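PDB 4L6D: 5-carboxyvanillate decarboxylase from Sphingomonas paucimobilis, which probably removes a carboxyl group from 5-carboxyvanillate to give vanillate, as a metal-binding carboxy-lyase of the amidohydrolase superfamily. Local coordinates for residues 168-173 / 220-225; 213-218 / 264-269; 279-284 / 312-317. One frame throughout, in Å; residues are numbered along the deposited sequence.

Interaction 1. Residues 168-173 / 220-225; sequences GLALYI and RLKIVL
Val224 lays its CG1 methyl over one face of the Tyr172 ring, a CH-pi contact with Val224 CG1 3.9 Å from the ring centroid and displaced toward the CD2-CE2 rim. With CG anti to the backbone N (chi1 -156°), the tyrosine swings its ring across this valine. On the opposite face of the sheet Leu171 and Ile223 run side by side, Leu171 CB lying 4.1 Å from Ile223 CD1, and Ile173 CD1 packs at 3.7 Å on Ile223 CG2. The backbones pair as parallel strands: Leu171 N donates to Lys222 O at 2.8 Å, Leu171 O accepts from Val224 N, and Ile173 N reaches Val224 O at 2.9 Å. Before the strands close up, a water takes over, giving to Leu169 O (2.8 Å) and accepting from Lys222 N (2.9 Å). These are neighbouring strands, fifth and sixth, of the TIM barrel; Leu171 is backed by Phe161 and Ile164 of helix 158-167. Tyr172 OH is hydrogen-bonded to Glu8, a manganese ligand, and to Thr270. Apolar contact on the ring and two hydrogen bonds on its hydroxyl together hold Tyr172, which is likely to orient the metal-binding carboxylate from the second shell.

Interaction 2. Residues 213-218 / 264-269; sequences GLFDRF and RRNFAI
At an alpha-to-beta junction of the barrel, where helix 259-266 runs into strand 267-270, Phe215 of the short helix 214-217 packs against Arg265, Asn266 and Phe267. The two phenylalanines form an offset edge-to-face pair: Phe267 brings its CE1-CZ edge toward the face of Phe215, with centroids 5.2 Å apart and planes at 62°. Phe215 CZ lies 3.5 Å from both Phe267 CE1 and Phe267 CZ. Farther back along the ring, Phe215 CD1 lies 3.7 Å from Asn266 CG, and ring and amide planes differ by only 31°. This is the N-terminal end of the sixth and seventh strands of the TIM barrel, and Met209 and Ile210 of helix 197-211 also pack on the Phe215 ring. Arg265, its chain bent at chi3 (69°), turns its guanidinium back onto the next residue and grips one atom side-on: NE reaches Asn266 OD1 at 2.9 Å from above the carbonyl plane, NH2 the same OD1 at 3.0 Å in that plane, on a lone pair. Asn266 ND2 meanwhile bonds to the carbonyls of Pro219 and Leu221. A leucine here would remove the acceptor for Arg265 NE and NH2, and would probably leave the guanidinium less firmly held and the carbonyls of Pro219 and Leu221 without their shared amide donor. Phe215 O sits 2.9 Å from Arg265 NH2, at the edge of the guanidinium. A water accepts from Arg265 NH1 at 3.0 Å and donates to Asp216 OD1 at 2.9 Å, joining the two charged groups without direct contact.

Interaction 3. Residues 279-284 / 312-317; sequences ALRYSI and TAPIPE
Pro314, the centre of an inverse gamma turn, presents its CG to the edge of the Arg281 guanidinium, near its plane, 3.6 Å from Arg281 NE. The arginine was modelled in two conformers, so this approach is doubtful in detail. The turn lies in the loop joining helix 303-311 to helix 317-331, and it rests on helix 277-287, which follows the seventh strand of the TIM barrel. Its own closing bond, from Ile315 N to Ala313 O, is weak at 2.8 Å. No hydrogen bond spans the contact; what joins loop to helix, apart from the arginine, is a row of apolar side chains. Leu280 extends CD2 to Ala313 CB at 3.9 Å and to Ile315 CD1 at 4.3 Å. One helical turn later Ile284 crosses Ile315 at an angle, and both Leu280 and Ile284 are backed by Val292 of the eighth strand. The arginine leads elsewhere: in the conformer described its NH2 forms a salt bridge with Glu285 of the second subunit. The helix on which this loop rests also takes part in the dimer interface, Ala279 and Ser283 packing on Phe234 of that subunit. Ile315 places CG1 between the backbone N and the carbonyl carbon (chi1 58°), which leaves its CG2 beside the N and turned to the helix, where it meets Ile284 CD1 at 4.2 Å.

In the fold
Interaction 1 lies in the barrel sheet and interaction 2 is buried at its end, whereas interaction 3 is only partly buried, its centre about 22 Å from the centre of the chain. The first two share elements: strands 223-225 and 267-270 are neighbours in the sheet, and Ile223 N meets Asn266 O at 2.8 Å. Their chemistry differs even so. Interaction 1 is held by backbone bonds between strands, interaction 2 by aromatic packing beside a polar arginine-asparagine group, and interaction 3 by small apolar contacts alongside an arginine engaged with the second subunit. Interactions 2 and 3 touch where Ile269 CD1 meets Ser283 CB at 3.7 Å, while interactions 1 and 3 do not touch.

Interaction 1. Residues 168-173 / 220-225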
ATOM      1  N   GLY A 168     -24.686  13.386  -8.821  1.00  7.55           N
ATOM      2  CA  GLY A 168     -23.727  13.554  -9.898  1.00  7.51           C
ATOM      3  C   GLY A 168     -22.388  14.135  -9.451  1.00  7.35           C
ATOM      4  O   GLY A 168     -21.475  14.295 -10.266  1.00  9.60           O
ATOM      5  N   LEU A 169     -22.260  14.449  -8.167  1.00  6.84           N
ATOM      6  CA  LEU A 169     -20.999  14.984  -7.628  1.00  5.33           C
ATOM      7  C   LEU A 169     -19.957  13.898  -7.413  1.00  6.31           C
ATOM      8  O   LEU A 169     -20.253  12.831  -6.857  1.00  8.15           O
ATOM      9  CB  LEU A 169     -21.241  15.696  -6.293  1.00  5.48           C
ATOM     10  CG  LEU A 169     -22.142  16.936  -6.336  1.00  8.14           C
ATOM     11  CD1 LEU A 169     -22.257  17.523  -4.948  1.00 11.76           C
ATOM     12  CD2 LEU A 169     -21.597  17.970  -7.319  1.00 11.45           C
ATOM     13  N   ALA A 170     -18.725  14.187  -7.817  1.00  5.34           N
ATOM     14  CA  ALA A 170     -17.605  13.315  -7.506  1.00  4.85           C
ATOM     15  C   ALA A 170     -17.251  13.430  -6.020  1.00  6.32           C
ATOM     16  O   ALA A 170     -17.320  14.519  -5.448  1.00  7.33           O
ATOM     17  CB  ALA A 170     -16.408  13.667  -8.373  1.00  7.37           C
ATOM     18  N   LEU A 171     -16.898  12.305  -5.402  1.00  5.55           N
ATOM     19  CA  LEU A 171     -16.472  12.300  -4.002  1.00  5.14           C
ATOM     20  C   LEU A 171     -14.971  12.085  -3.897  1.00  5.09           C
ATOM     21  O   LEU A 171     -14.455  11.036  -4.283  1.00  5.25           O
ATOM     22  CB  LEU A 171     -17.194  11.200  -3.228  1.00  5.57           C
ATOM     23  CG  LEU A 171     -16.716  11.000  -1.785  1.00  4.86           C
ATOM     24  CD1 LEU A 171     -17.065  12.207  -0.906  1.00  6.76           C
ATOM     25  CD2 LEU A 171     -17.327   9.737  -1.204  1.00  6.74           C
ATOM     26  N   TYR A 172     -14.271  13.087  -3.373  1.00  4.03           N
ATOM     27  CA  TYR A 172     -12.851  12.959  -3.083  1.00  5.08           C
ATOM     28  C   TYR A 172     -12.736  12.271  -1.734  1.00  6.46           C
ATOM     29  O   TYR A 172     -13.192  12.811  -0.727  1.00  6.32           O
ATOM     30  CB  TYR A 172     -12.217  14.353  -3.027  1.00  4.80           C
ATOM     31  CG  TYR A 172     -10.727  14.410  -3.308  1.00  4.83           C
ATOM     32  CD1 TYR A 172      -9.823  13.645  -2.575  1.00  4.86           C
ATOM     33  CD2 TYR A 172     -10.225  15.252  -4.300  1.00  5.11           C
ATOM     34  CE1 TYR A 172      -8.460  13.717  -2.820  1.00  4.84           C
ATOM     35  CE2 TYR A 172      -8.872  15.334  -4.560  1.00  4.60           C
ATOM     36  CZ  TYR A 172      -7.996  14.555  -3.824  1.00  3.95           C
ATOM     37  OH  TYR A 172      -6.657  14.645  -4.097  1.00  5.18           O
ATOM     38  N   ILE A 173     -12.184  11.061  -1.712  1.00  4.59           N
ATOM     39  CA  ILE A 173     -11.918  10.406  -0.432  1.00  4.19           C
ATOM     40  C   ILE A 173     -10.487  10.712  -0.040  1.00  4.47           C
ATOM     41  O   ILE A 173      -9.542  10.040  -0.474  1.00  4.97           O
ATOM     42  CB  ILE A 173     -12.197   8.885  -0.448  1.00  5.25           C
ATOM     43  CG1 ILE A 173     -13.659   8.621  -0.822  1.00  7.62           C
ATOM     44  CG2 ILE A 173     -11.918   8.305   0.931  1.00  7.65           C
ATOM     45  CD1 ILE A 173     -14.017   7.134  -0.924  1.00  8.08           C
ATOM     46  N   ARG A 220     -22.825   4.623 -11.042  1.00  6.66           N
ATOM     47  CA  ARG A 220     -22.479   5.961 -11.524  1.00  6.20           C
ATOM     48  C   ARG A 220     -21.694   6.801 -10.515  1.00  8.83           C
ATOM     49  O   ARG A 220     -21.460   7.979 -10.753  1.00 10.53           O
ATOM     50  CB  ARG A 220     -23.724   6.741 -11.949  1.00  7.94           C
ATOM     51  CG  ARG A 220     -24.490   6.094 -13.082  1.00 12.87           C
ATOM     52  CD  ARG A 220     -23.857   6.395 -14.425  1.00 22.54           C
ATOM     53  NE  ARG A 220     -23.839   7.820 -14.753  1.00 24.13           N
ATOM     54  CZ  ARG A 220     -24.869   8.500 -15.252  1.00 27.69           C
ATOM     55  NH1 ARG A 220     -26.031   7.902 -15.472  1.00 27.81           N
ATOM     56  NH2 ARG A 220     -24.736   9.791 -15.523  1.00 31.51           N
ATOM     57  N   LEU A 221     -21.287   6.215  -9.390  1.00  6.43           N
ATOM     58  CA  LEU A 221     -20.416   6.927  -8.464  1.00  5.92           C
ATOM     59  C   LEU A 221     -19.106   7.343  -9.120  1.00  8.49           C
ATOM     60  O   LEU A 221     -18.528   6.581  -9.904  1.00  9.21           O
ATOM     61  CB  LEU A 221     -20.056   6.034  -7.288  1.00  9.31           C
ATOM     62  CG  LEU A 221     -21.058   5.883  -6.166  1.00 10.10           C
ATOM     63  CD1 LEU A 221     -20.483   4.927  -5.133  1.00 10.44           C
ATOM     64  CD2 LEU A 221     -21.360   7.253  -5.537  1.00 11.37           C
ATOM     65  N   LYS A 222     -18.627   8.541  -8.792  1.00  8.04           N
ATOM     66  CA  LYS A 222     -17.266   8.918  -9.151  1.00  8.68           C
ATOM     67  C   LYS A 222     -16.500   9.231  -7.871  1.00  6.55           C
ATOM     68  O   LYS A 222     -16.922  10.067  -7.068  1.00  8.04           O
ATOM     69  CB  LYS A 222     -17.227  10.108 -10.111  1.00 10.05           C
ATOM     70  CG  LYS A 222     -15.819  10.475 -10.610  1.00 11.45           C
ATOM     71  CD  LYS A 222     -15.255   9.437 -11.606  1.00 14.02           C
ATOM     72  CE  LYS A 222     -15.865   9.617 -12.992  1.00 18.82           C
ATOM     73  NZ  LYS A 222     -15.572   8.471 -13.906  1.00 16.47           N
ATOM     74  N   ILE A 223     -15.394   8.524  -7.691  1.00  4.73           N
ATOM     75  CA  ILE A 223     -14.531   8.649  -6.520  1.00  6.48           C
ATOM     76  C   ILE A 223     -13.175   9.177  -6.967  1.00  7.75           C
ATOM     77  O   ILE A 223     -12.647   8.762  -8.003  1.00  8.11           O
ATOM     78  CB  ILE A 223     -14.327   7.275  -5.837  1.00  5.13           C
ATOM     79  CG1 ILE A 223     -15.674   6.600  -5.533  1.00  7.41           C
ATOM     80  CG2 ILE A 223     -13.442   7.407  -4.581  1.00  5.02           C
ATOM     81  CD1 ILE A 223     -16.558   7.353  -4.557  1.00  7.69           C
ATOM     82  N   VAL A 224     -12.610  10.104  -6.198  1.00  4.63           N
ATOM     83  CA  VAL A 224     -11.291  10.632  -6.513  1.00  3.70           C
ATOM     84  C   VAL A 224     -10.342  10.335  -5.347  1.00  4.82           C
ATOM     85  O   VAL A 224     -10.701  10.520  -4.178  1.00  4.72           O
ATOM     86  CB  VAL A 224     -11.360  12.141  -6.811  1.00  3.99           C
ATOM     87  CG1 VAL A 224      -9.954  12.731  -6.937  1.00  4.22           C
ATOM     88  CG2 VAL A 224     -12.170  12.402  -8.105  1.00  5.30           C
ATOM     89  N   LEU A 225      -9.155   9.828  -5.674  1.00  4.22           N
ATOM     90  CA  LEU A 225      -8.127   9.545  -4.674  1.00  6.29           C
ATOM     91  C   LEU A 225      -6.845  10.319  -4.954  1.00  6.40           C
ATOM     92  O   LEU A 225      -6.320  10.287  -6.074  1.00  6.82           O
ATOM     93  CB  LEU A 225      -7.802   8.051  -4.661  1.00  4.46           C
ATOM     94  CG  LEU A 225      -8.925   7.102  -4.252  1.00  3.52           C
ATOM     95  CD1 LEU A 225      -8.407   5.670  -4.381  1.00  7.29           C
ATOM     96  CD2 LEU A 225      -9.370   7.357  -2.823  1.00  5.84           C
TER
HETATM   97  O   HOH W   1     -20.684  10.341  -7.949  1.00  9.92           O

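Interaction 2. Residues 213-218 / 264-269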
ATOM      1  N   GLY A 213     -18.580  -4.748  -3.829  1.00  7.83           N
ATOM      2  CA  GLY A 213     -19.577  -4.588  -4.875  1.00  6.74           C
ATOM      3  C   GLY A 213     -20.332  -3.276  -4.810  1.00  6.07           C
ATOM      4  O   GLY A 213     -21.396  -3.131  -5.413  1.00  6.27           O
ATOM      5  N   LEU A 214     -19.770  -2.304  -4.099  1.00  5.82           N
ATOM      6  CA  LEU A 214     -20.432  -1.013  -3.949  1.00  5.76           C
ATOM      7  C   LEU A 214     -20.685  -0.375  -5.312  1.00  7.58           C
ATOM      8  O   LEU A 214     -21.687   0.302  -5.512  1.00  6.61           O
ATOM      9  CB  LEU A 214     -19.592  -0.082  -3.070  1.00  5.50           C
ATOM     10  CG  LEU A 214     -20.260   1.235  -2.667  1.00  5.49           C
ATOM     11  CD1 LEU A 214     -21.361   0.996  -1.637  1.00  7.34           C
ATOM     12  CD2 LEU A 214     -19.214   2.222  -2.132  1.00  6.36           C
ATOM     13  N   PHE A 215     -19.775  -0.607  -6.252  1.00  5.53           N
ATOM     14  CA  PHE A 215     -19.919  -0.018  -7.581  1.00  5.50           C
ATOM     15  C   PHE A 215     -20.816  -0.787  -8.545  1.00  7.47           C
ATOM     16  O   PHE A 215     -21.100  -0.298  -9.633  1.00  7.63           O
ATOM     17  CB  PHE A 215     -18.553   0.324  -8.169  1.00  5.21           C
ATOM     18  CG  PHE A 215     -17.748   1.213  -7.261  1.00  4.94           C
ATOM     19  CD1 PHE A 215     -18.009   2.570  -7.200  1.00  6.39           C
ATOM     20  CD2 PHE A 215     -16.773   0.673  -6.414  1.00  5.72           C
ATOM     21  CE1 PHE A 215     -17.283   3.401  -6.329  1.00  5.62           C
ATOM     22  CE2 PHE A 215     -16.051   1.488  -5.554  1.00  4.63           C
ATOM     23  CZ  PHE A 215     -16.307   2.852  -5.513  1.00  6.37           C
ATOM     24  N   ASP A 216     -21.278  -1.973  -8.147  1.00  7.30           N
ATOM     25  CA  ASP A 216     -22.396  -2.593  -8.856  1.00  6.45           C
ATOM     26  C   ASP A 216     -23.707  -2.022  -8.318  1.00  7.19           C
ATOM     27  O   ASP A 216     -24.676  -1.867  -9.062  1.00  8.31           O
ATOM     28  CB  ASP A 216     -22.388  -4.117  -8.728  1.00  6.71           C
ATOM     29  CG  ASP A 216     -21.344  -4.768  -9.618  1.00  9.31           C
ATOM     30  OD1 ASP A 216     -20.810  -4.100 -10.541  1.00  8.15           O
ATOM     31  OD2 ASP A 216     -21.072  -5.964  -9.399  1.00  8.65           O
ATOM     32  N   ARG A 217     -23.737  -1.710  -7.027  1.00  9.72           N
ATOM     33  CA  ARG A 217     -24.930  -1.120  -6.425  1.00  9.32           C
ATOM     34  C   ARG A 217     -25.119   0.323  -6.887  1.00  8.60           C
ATOM     35  O   ARG A 217     -26.242   0.750  -7.155  1.00  9.47           O
ATOM     36  CB  ARG A 217     -24.830  -1.177  -4.901  1.00  8.17           C
ATOM     37  CG  ARG A 217     -26.063  -0.690  -4.170  1.00 12.32           C
ATOM     38  CD  ARG A 217     -25.881  -0.826  -2.667  1.00 17.24           C
ATOM     39  NE  ARG A 217     -26.009  -2.209  -2.219  1.00 21.95           N
ATOM     40  CZ  ARG A 217     -27.160  -2.766  -1.849  1.00 26.89           C
ATOM     41  NH1 ARG A 217     -28.284  -2.061  -1.883  1.00 31.16           N
ATOM     42  NH2 ARG A 217     -27.187  -4.029  -1.454  1.00 31.75           N
ATOM     43  N   PHE A 218     -24.018   1.066  -6.979  1.00  7.30           N
ATOM     44  CA  PHE A 218     -24.056   2.470  -7.397  1.00  6.49           C
ATOM     45  C   PHE A 218     -23.059   2.706  -8.528  1.00  7.48           C
ATOM     46  O   PHE A 218     -21.986   3.293  -8.317  1.00  6.90           O
ATOM     47  CB  PHE A 218     -23.727   3.403  -6.226  1.00  5.98           C
ATOM     48  CG  PHE A 218     -24.565   3.174  -4.995  1.00  7.60           C
ATOM     49  CD1 PHE A 218     -25.907   3.520  -4.968  1.00  8.80           C
ATOM     50  CD2 PHE A 218     -23.992   2.641  -3.852  1.00  7.47           C
ATOM     51  CE1 PHE A 218     -26.675   3.310  -3.820  1.00  8.07           C
ATOM     52  CE2 PHE A 218     -24.747   2.437  -2.706  1.00  6.81           C
ATOM     53  CZ  PHE A 218     -26.095   2.780  -2.690  1.00  7.84           C
ATOM     54  N   ARG A 264     -10.852   1.957 -13.071  1.00  4.71           N
ATOM     55  CA  ARG A 264     -10.798   2.848 -14.224  1.00  4.42           C
ATOM     56  C   ARG A 264     -12.159   3.487 -14.530  1.00  5.07           C
ATOM     57  O   ARG A 264     -12.209   4.635 -14.979  1.00  7.60           O
ATOM     58  CB  ARG A 264     -10.266   2.121 -15.466  1.00  5.33           C
ATOM     59  CG  ARG A 264      -8.804   1.683 -15.357  1.00  8.38           C
ATOM     60  CD  ARG A 264      -8.303   1.065 -16.672  1.00 10.46           C
ATOM     61  NE  ARG A 264      -7.169   0.172 -16.429  1.00 22.15           N
ATOM     62  CZ  ARG A 264      -7.278  -1.124 -16.156  1.00 21.41           C
ATOM     63  NH1 ARG A 264      -8.469  -1.707 -16.116  1.00 12.61           N
ATOM     64  NH2 ARG A 264      -6.188  -1.852 -15.944  1.00 27.19           N
ATOM     65  N   ARG A 265     -13.256   2.766 -14.289  1.00  4.56           N
ATOM     66  CA  ARG A 265     -14.588   3.292 -14.608  1.00  5.18           C
ATOM     67  C   ARG A 265     -15.045   4.319 -13.586  1.00  7.48           C
ATOM     68  O   ARG A 265     -15.572   5.380 -13.949  1.00  8.22           O
ATOM     69  CB  ARG A 265     -15.623   2.160 -14.674  1.00  6.33           C
ATOM     70  CG  ARG A 265     -16.990   2.600 -15.196  1.00  6.22           C
ATOM     71  CD  ARG A 265     -18.033   1.474 -15.134  1.00  7.11           C
ATOM     72  NE  ARG A 265     -18.375   1.173 -13.745  1.00  6.57           N
ATOM     73  CZ  ARG A 265     -19.324   0.332 -13.353  1.00  5.86           C
ATOM     74  NH1 ARG A 265     -20.061  -0.320 -14.241  1.00  7.98           N
ATOM     75  NH2 ARG A 265     -19.543   0.163 -12.052  1.00  6.50           N
ATOM     76  N   ASN A 266     -14.860   3.990 -12.311  1.00  4.48           N
ATOM     77  CA  ASN A 266     -15.440   4.766 -11.209  1.00  5.04           C
ATOM     78  C   ASN A 266     -14.496   5.692 -10.462  1.00  5.45           C
ATOM     79  O   ASN A 266     -14.957   6.515  -9.660  1.00  6.76           O
ATOM     80  CB  ASN A 266     -16.113   3.826 -10.208  1.00  5.86           C
ATOM     81  CG  ASN A 266     -17.327   3.132 -10.792  1.00  5.57           C
ATOM     82  OD1 ASN A 266     -17.258   1.977 -11.236  1.00  5.36           O
ATOM     83  ND2 ASN A 266     -18.456   3.839 -10.808  1.00  7.17           N
ATOM     84  N   PHE A 267     -13.192   5.565 -10.698  1.00  4.68           N
ATOM     85  CA  PHE A 267     -12.230   6.402  -9.982  1.00  3.87           C
ATOM     86  C   PHE A 267     -11.422   7.284 -10.916  1.00  3.81           C
ATOM     87  O   PHE A 267     -11.225   6.962 -12.089  1.00  4.63           O
ATOM     88  CB  PHE A 267     -11.225   5.552  -9.189  1.00  4.18           C
ATOM     89  CG  PHE A 267     -11.815   4.811  -8.020  1.00  5.43           C
ATOM     90  CD1 PHE A 267     -12.664   3.745  -8.213  1.00  5.77           C
ATOM     91  CD2 PHE A 267     -11.445   5.144  -6.731  1.00  4.90           C
ATOM     92  CE1 PHE A 267     -13.185   3.039  -7.125  1.00  6.30           C
ATOM     93  CE2 PHE A 267     -11.950   4.442  -5.637  1.00  5.30           C
ATOM     94  CZ  PHE A 267     -12.824   3.394  -5.838  1.00  5.62           C
ATOM     95  N   ALA A 268     -10.937   8.388 -10.351  1.00  4.59           N
ATOM     96  CA  ALA A 268      -9.856   9.170 -10.942  1.00  4.91           C
ATOM     97  C   ALA A 268      -8.899   9.484  -9.800  1.00  4.01           C
ATOM     98  O   ALA A 268      -9.247   9.319  -8.620  1.00  5.62           O
ATOM     99  CB  ALA A 268     -10.386  10.467 -11.585  1.00  5.75           C
ATOM    100  N   ILE A 269      -7.693   9.919 -10.144  1.00  4.46           N
ATOM    101  CA  ILE A 269      -6.657  10.151  -9.144  1.00  3.56           C
ATOM    102  C   ILE A 269      -6.066  11.541  -9.270  1.00  4.11           C
ATOM    103  O   ILE A 269      -6.206  12.194 -10.303  1.00  4.68           O
ATOM    104  CB  ILE A 269      -5.515   9.090  -9.209  1.00  4.46           C
ATOM    105  CG1 ILE A 269      -4.631   9.278 -10.450  1.00  3.43           C
ATOM    106  CG2 ILE A 269      -6.095   7.684  -9.201  1.00  5.94           C
ATOM    107  CD1 ILE A 269      -3.331   8.485 -10.371  1.00  4.22           C
TER
HETATM  108  O   HOH W   2     -21.634  -2.108 -12.476  1.00  8.71           O

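Interaction 3. Residues 279-284 / 312-317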
ATOM      1  N   ALA A 279       6.050   8.113 -11.675  1.00  5.34           N
ATOM      2  CA  ALA A 279       4.773   7.633 -11.163  1.00  5.13           C
ATOM      3  C   ALA A 279       3.633   8.234 -11.977  1.00  4.83           C
ATOM      4  O   ALA A 279       2.604   7.592 -12.189  1.00  4.91           O
ATOM      5  CB  ALA A 279       4.607   7.984  -9.680  1.00  5.59           C
ATOM      6  N   LEU A 280       3.819   9.475 -12.420  1.00  4.28           N
ATOM      7  CA  LEU A 280       2.806  10.144 -13.248  1.00  5.41           C
ATOM      8  C   LEU A 280       2.666   9.410 -14.577  1.00  5.42           C
ATOM      9  O   LEU A 280       1.543   9.118 -15.017  1.00  4.34           O
ATOM     10  CB  LEU A 280       3.188  11.610 -13.504  1.00  4.06           C
ATOM     11  CG  LEU A 280       2.312  12.370 -14.508  1.00  5.85           C
ATOM     12  CD1 LEU A 280       0.875  12.429 -14.017  1.00  6.08           C
ATOM     13  CD2 LEU A 280       2.851  13.776 -14.750  1.00  7.60           C
ATOM     14  N   ARG A 281       3.798   9.113 -15.213  0.54  4.66           N
ATOM     15  CA  ARG A 281       3.804   8.373 -16.472  0.54  5.56           C
ATOM     16  C   ARG A 281       3.147   6.996 -16.341  0.54  5.78           C
ATOM     17  O   ARG A 281       2.357   6.597 -17.201  0.54  6.82           O
ATOM     18  CB  ARG A 281       5.237   8.230 -16.998  0.54  7.72           C
ATOM     19  CG  ARG A 281       5.721   9.416 -17.813  0.54 10.62           C
ATOM     20  CD  ARG A 281       7.141   9.205 -18.353  0.54 17.07           C
ATOM     21  NE  ARG A 281       8.167   9.777 -17.481  0.54 22.52           N
ATOM     22  CZ  ARG A 281       8.965   9.068 -16.686  0.54 20.77           C
ATOM     23  NH1 ARG A 281       9.865   9.681 -15.923  0.54 11.91           N
ATOM     24  NH2 ARG A 281       8.870   7.746 -16.655  0.54 19.60           N
ATOM     25  N   TYR A 282       3.474   6.276 -15.268  1.00  5.29           N
ATOM     26  CA  TYR A 282       2.881   4.969 -14.994  1.00  4.27           C
ATOM     27  C   TYR A 282       1.348   5.086 -14.872  1.00  4.39           C
ATOM     28  O   TYR A 282       0.590   4.296 -15.451  1.00  5.49           O
ATOM     29  CB  TYR A 282       3.476   4.358 -13.702  1.00  4.56           C
ATOM     30  CG  TYR A 282       2.699   3.125 -13.285  1.00  4.20           C
ATOM     31  CD1 TYR A 282       3.037   1.871 -13.784  1.00  5.66           C
ATOM     32  CD2 TYR A 282       1.585   3.225 -12.457  1.00  4.30           C
ATOM     33  CE1 TYR A 282       2.299   0.755 -13.457  1.00  5.29           C
ATOM     34  CE2 TYR A 282       0.833   2.115 -12.131  1.00  5.44           C
ATOM     35  CZ  TYR A 282       1.191   0.887 -12.634  1.00  5.99           C
ATOM     36  OH  TYR A 282       0.449  -0.231 -12.329  1.00  5.26           O
ATOM     37  N   SER A 283       0.892   6.086 -14.128  1.00  3.95           N
ATOM     38  CA  SER A 283      -0.539   6.249 -13.880  1.00  4.99           C
ATOM     39  C   SER A 283      -1.308   6.593 -15.151  1.00  6.09           C
ATOM     40  O   SER A 283      -2.387   6.040 -15.407  1.00  5.06           O
ATOM     41  CB  SER A 283      -0.778   7.304 -12.799  1.00  4.96           C
ATOM     42  OG  SER A 283      -0.175   6.858 -11.593  1.00  6.13           O
ATOM     43  N   ILE A 284      -0.747   7.486 -15.961  1.00  4.42           N
ATOM     44  CA  ILE A 284      -1.350   7.802 -17.250  1.00  5.27           C
ATOM     45  C   ILE A 284      -1.452   6.555 -18.124  1.00  4.93           C
ATOM     46  O   ILE A 284      -2.471   6.331 -18.778  1.00  6.01           O
ATOM     47  CB  ILE A 284      -0.571   8.900 -17.972  1.00  4.70           C
ATOM     48  CG1 ILE A 284      -0.705  10.224 -17.203  1.00  5.64           C
ATOM     49  CG2 ILE A 284      -1.061   9.051 -19.429  1.00  7.84           C
ATOM     50  CD1 ILE A 284       0.278  11.303 -17.671  1.00  6.46           C
ATOM     51  N   THR A 312       7.007  20.790 -16.043  1.00  5.80           N
ATOM     52  CA  THR A 312       8.142  20.122 -16.663  1.00  5.81           C
ATOM     53  C   THR A 312       7.890  18.643 -16.958  1.00  5.61           C
ATOM     54  O   THR A 312       8.827  17.930 -17.322  1.00  7.49           O
ATOM     55  CB  THR A 312       9.406  20.211 -15.794  1.00  5.92           C
ATOM     56  OG1 THR A 312       9.169  19.542 -14.543  1.00  6.85           O
ATOM     57  CG2 THR A 312       9.781  21.670 -15.538  1.00  9.40           C
ATOM     58  N   ALA A 313       6.650  18.177 -16.822  1.00  6.20           N
ATOM     59  CA  ALA A 313       6.385  16.748 -17.020  1.00  6.21           C
ATOM     60  C   ALA A 313       6.679  16.328 -18.468  1.00  7.02           C
ATOM     61  O   ALA A 313       6.303  17.033 -19.418  1.00  7.39           O
ATOM     62  CB  ALA A 313       4.969  16.415 -16.647  1.00  5.99           C
ATOM     63  N   PRO A 314       7.352  15.179 -18.642  1.00  6.13           N
ATOM     64  CA  PRO A 314       7.745  14.713 -19.976  1.00  6.58           C
ATOM     65  C   PRO A 314       6.595  13.981 -20.665  1.00  8.46           C
ATOM     66  O   PRO A 314       6.638  12.770 -20.905  1.00 11.49           O
ATOM     67  CB  PRO A 314       8.918  13.777 -19.681  1.00  9.11           C
ATOM     68  CG  PRO A 314       8.626  13.246 -18.330  1.00  9.27           C
ATOM     69  CD  PRO A 314       7.970  14.376 -17.574  1.00  9.03           C
ATOM     70  N   ILE A 315       5.558  14.757 -20.962  1.00  6.23           N
ATOM     71  CA  ILE A 315       4.349  14.282 -21.615  1.00  7.41           C
ATOM     72  C   ILE A 315       3.955  15.354 -22.627  1.00  7.96           C
ATOM     73  O   ILE A 315       4.364  16.511 -22.500  1.00  7.88           O
ATOM     74  CB  ILE A 315       3.209  14.051 -20.588  1.00  7.15           C
ATOM     75  CG1 ILE A 315       2.920  15.346 -19.819  1.00  7.29           C
ATOM     76  CG2 ILE A 315       3.579  12.913 -19.649  1.00 10.88           C
ATOM     77  CD1 ILE A 315       1.883  15.211 -18.712  1.00  9.09           C
ATOM     78  N   PRO A 316       3.179  14.981 -23.655  1.00  6.13           N
ATOM     79  CA  PRO A 316       2.790  15.957 -24.677  1.00  6.97           C
ATOM     80  C   PRO A 316       1.961  17.084 -24.075  1.00  6.12           C
ATOM     81  O   PRO A 316       1.342  16.883 -23.027  1.00  5.80           O
ATOM     82  CB  PRO A 316       1.946  15.120 -25.652  1.00  7.61           C
ATOM     83  CG  PRO A 316       2.441  13.727 -25.467  1.00 10.52           C
ATOM     84  CD  PRO A 316       2.756  13.613 -24.003  1.00  8.42           C
ATOM     85  N   GLU A 317       1.948  18.242 -24.720  1.00  6.41           N
ATOM     86  CA  GLU A 317       1.244  19.410 -24.190  1.00  6.38           C
ATOM     87  C   GLU A 317      -0.253  19.177 -24.014  1.00  6.22           C
ATOM     88  O   GLU A 317      -0.854  19.672 -23.053  1.00  6.77           O
ATOM     89  CB  GLU A 317       1.484  20.630 -25.077  1.00  7.15           C
ATOM     90  CG  GLU A 317       2.881  21.221 -24.928  1.00  9.68           C
ATOM     91  CD  GLU A 317       3.177  21.653 -23.499  1.00  9.13           C
ATOM     92  OE1 GLU A 317       2.608  22.668 -23.052  1.00 11.35           O
ATOM     93  OE2 GLU A 317       3.980  20.983 -22.825  1.00  8.01           O
TER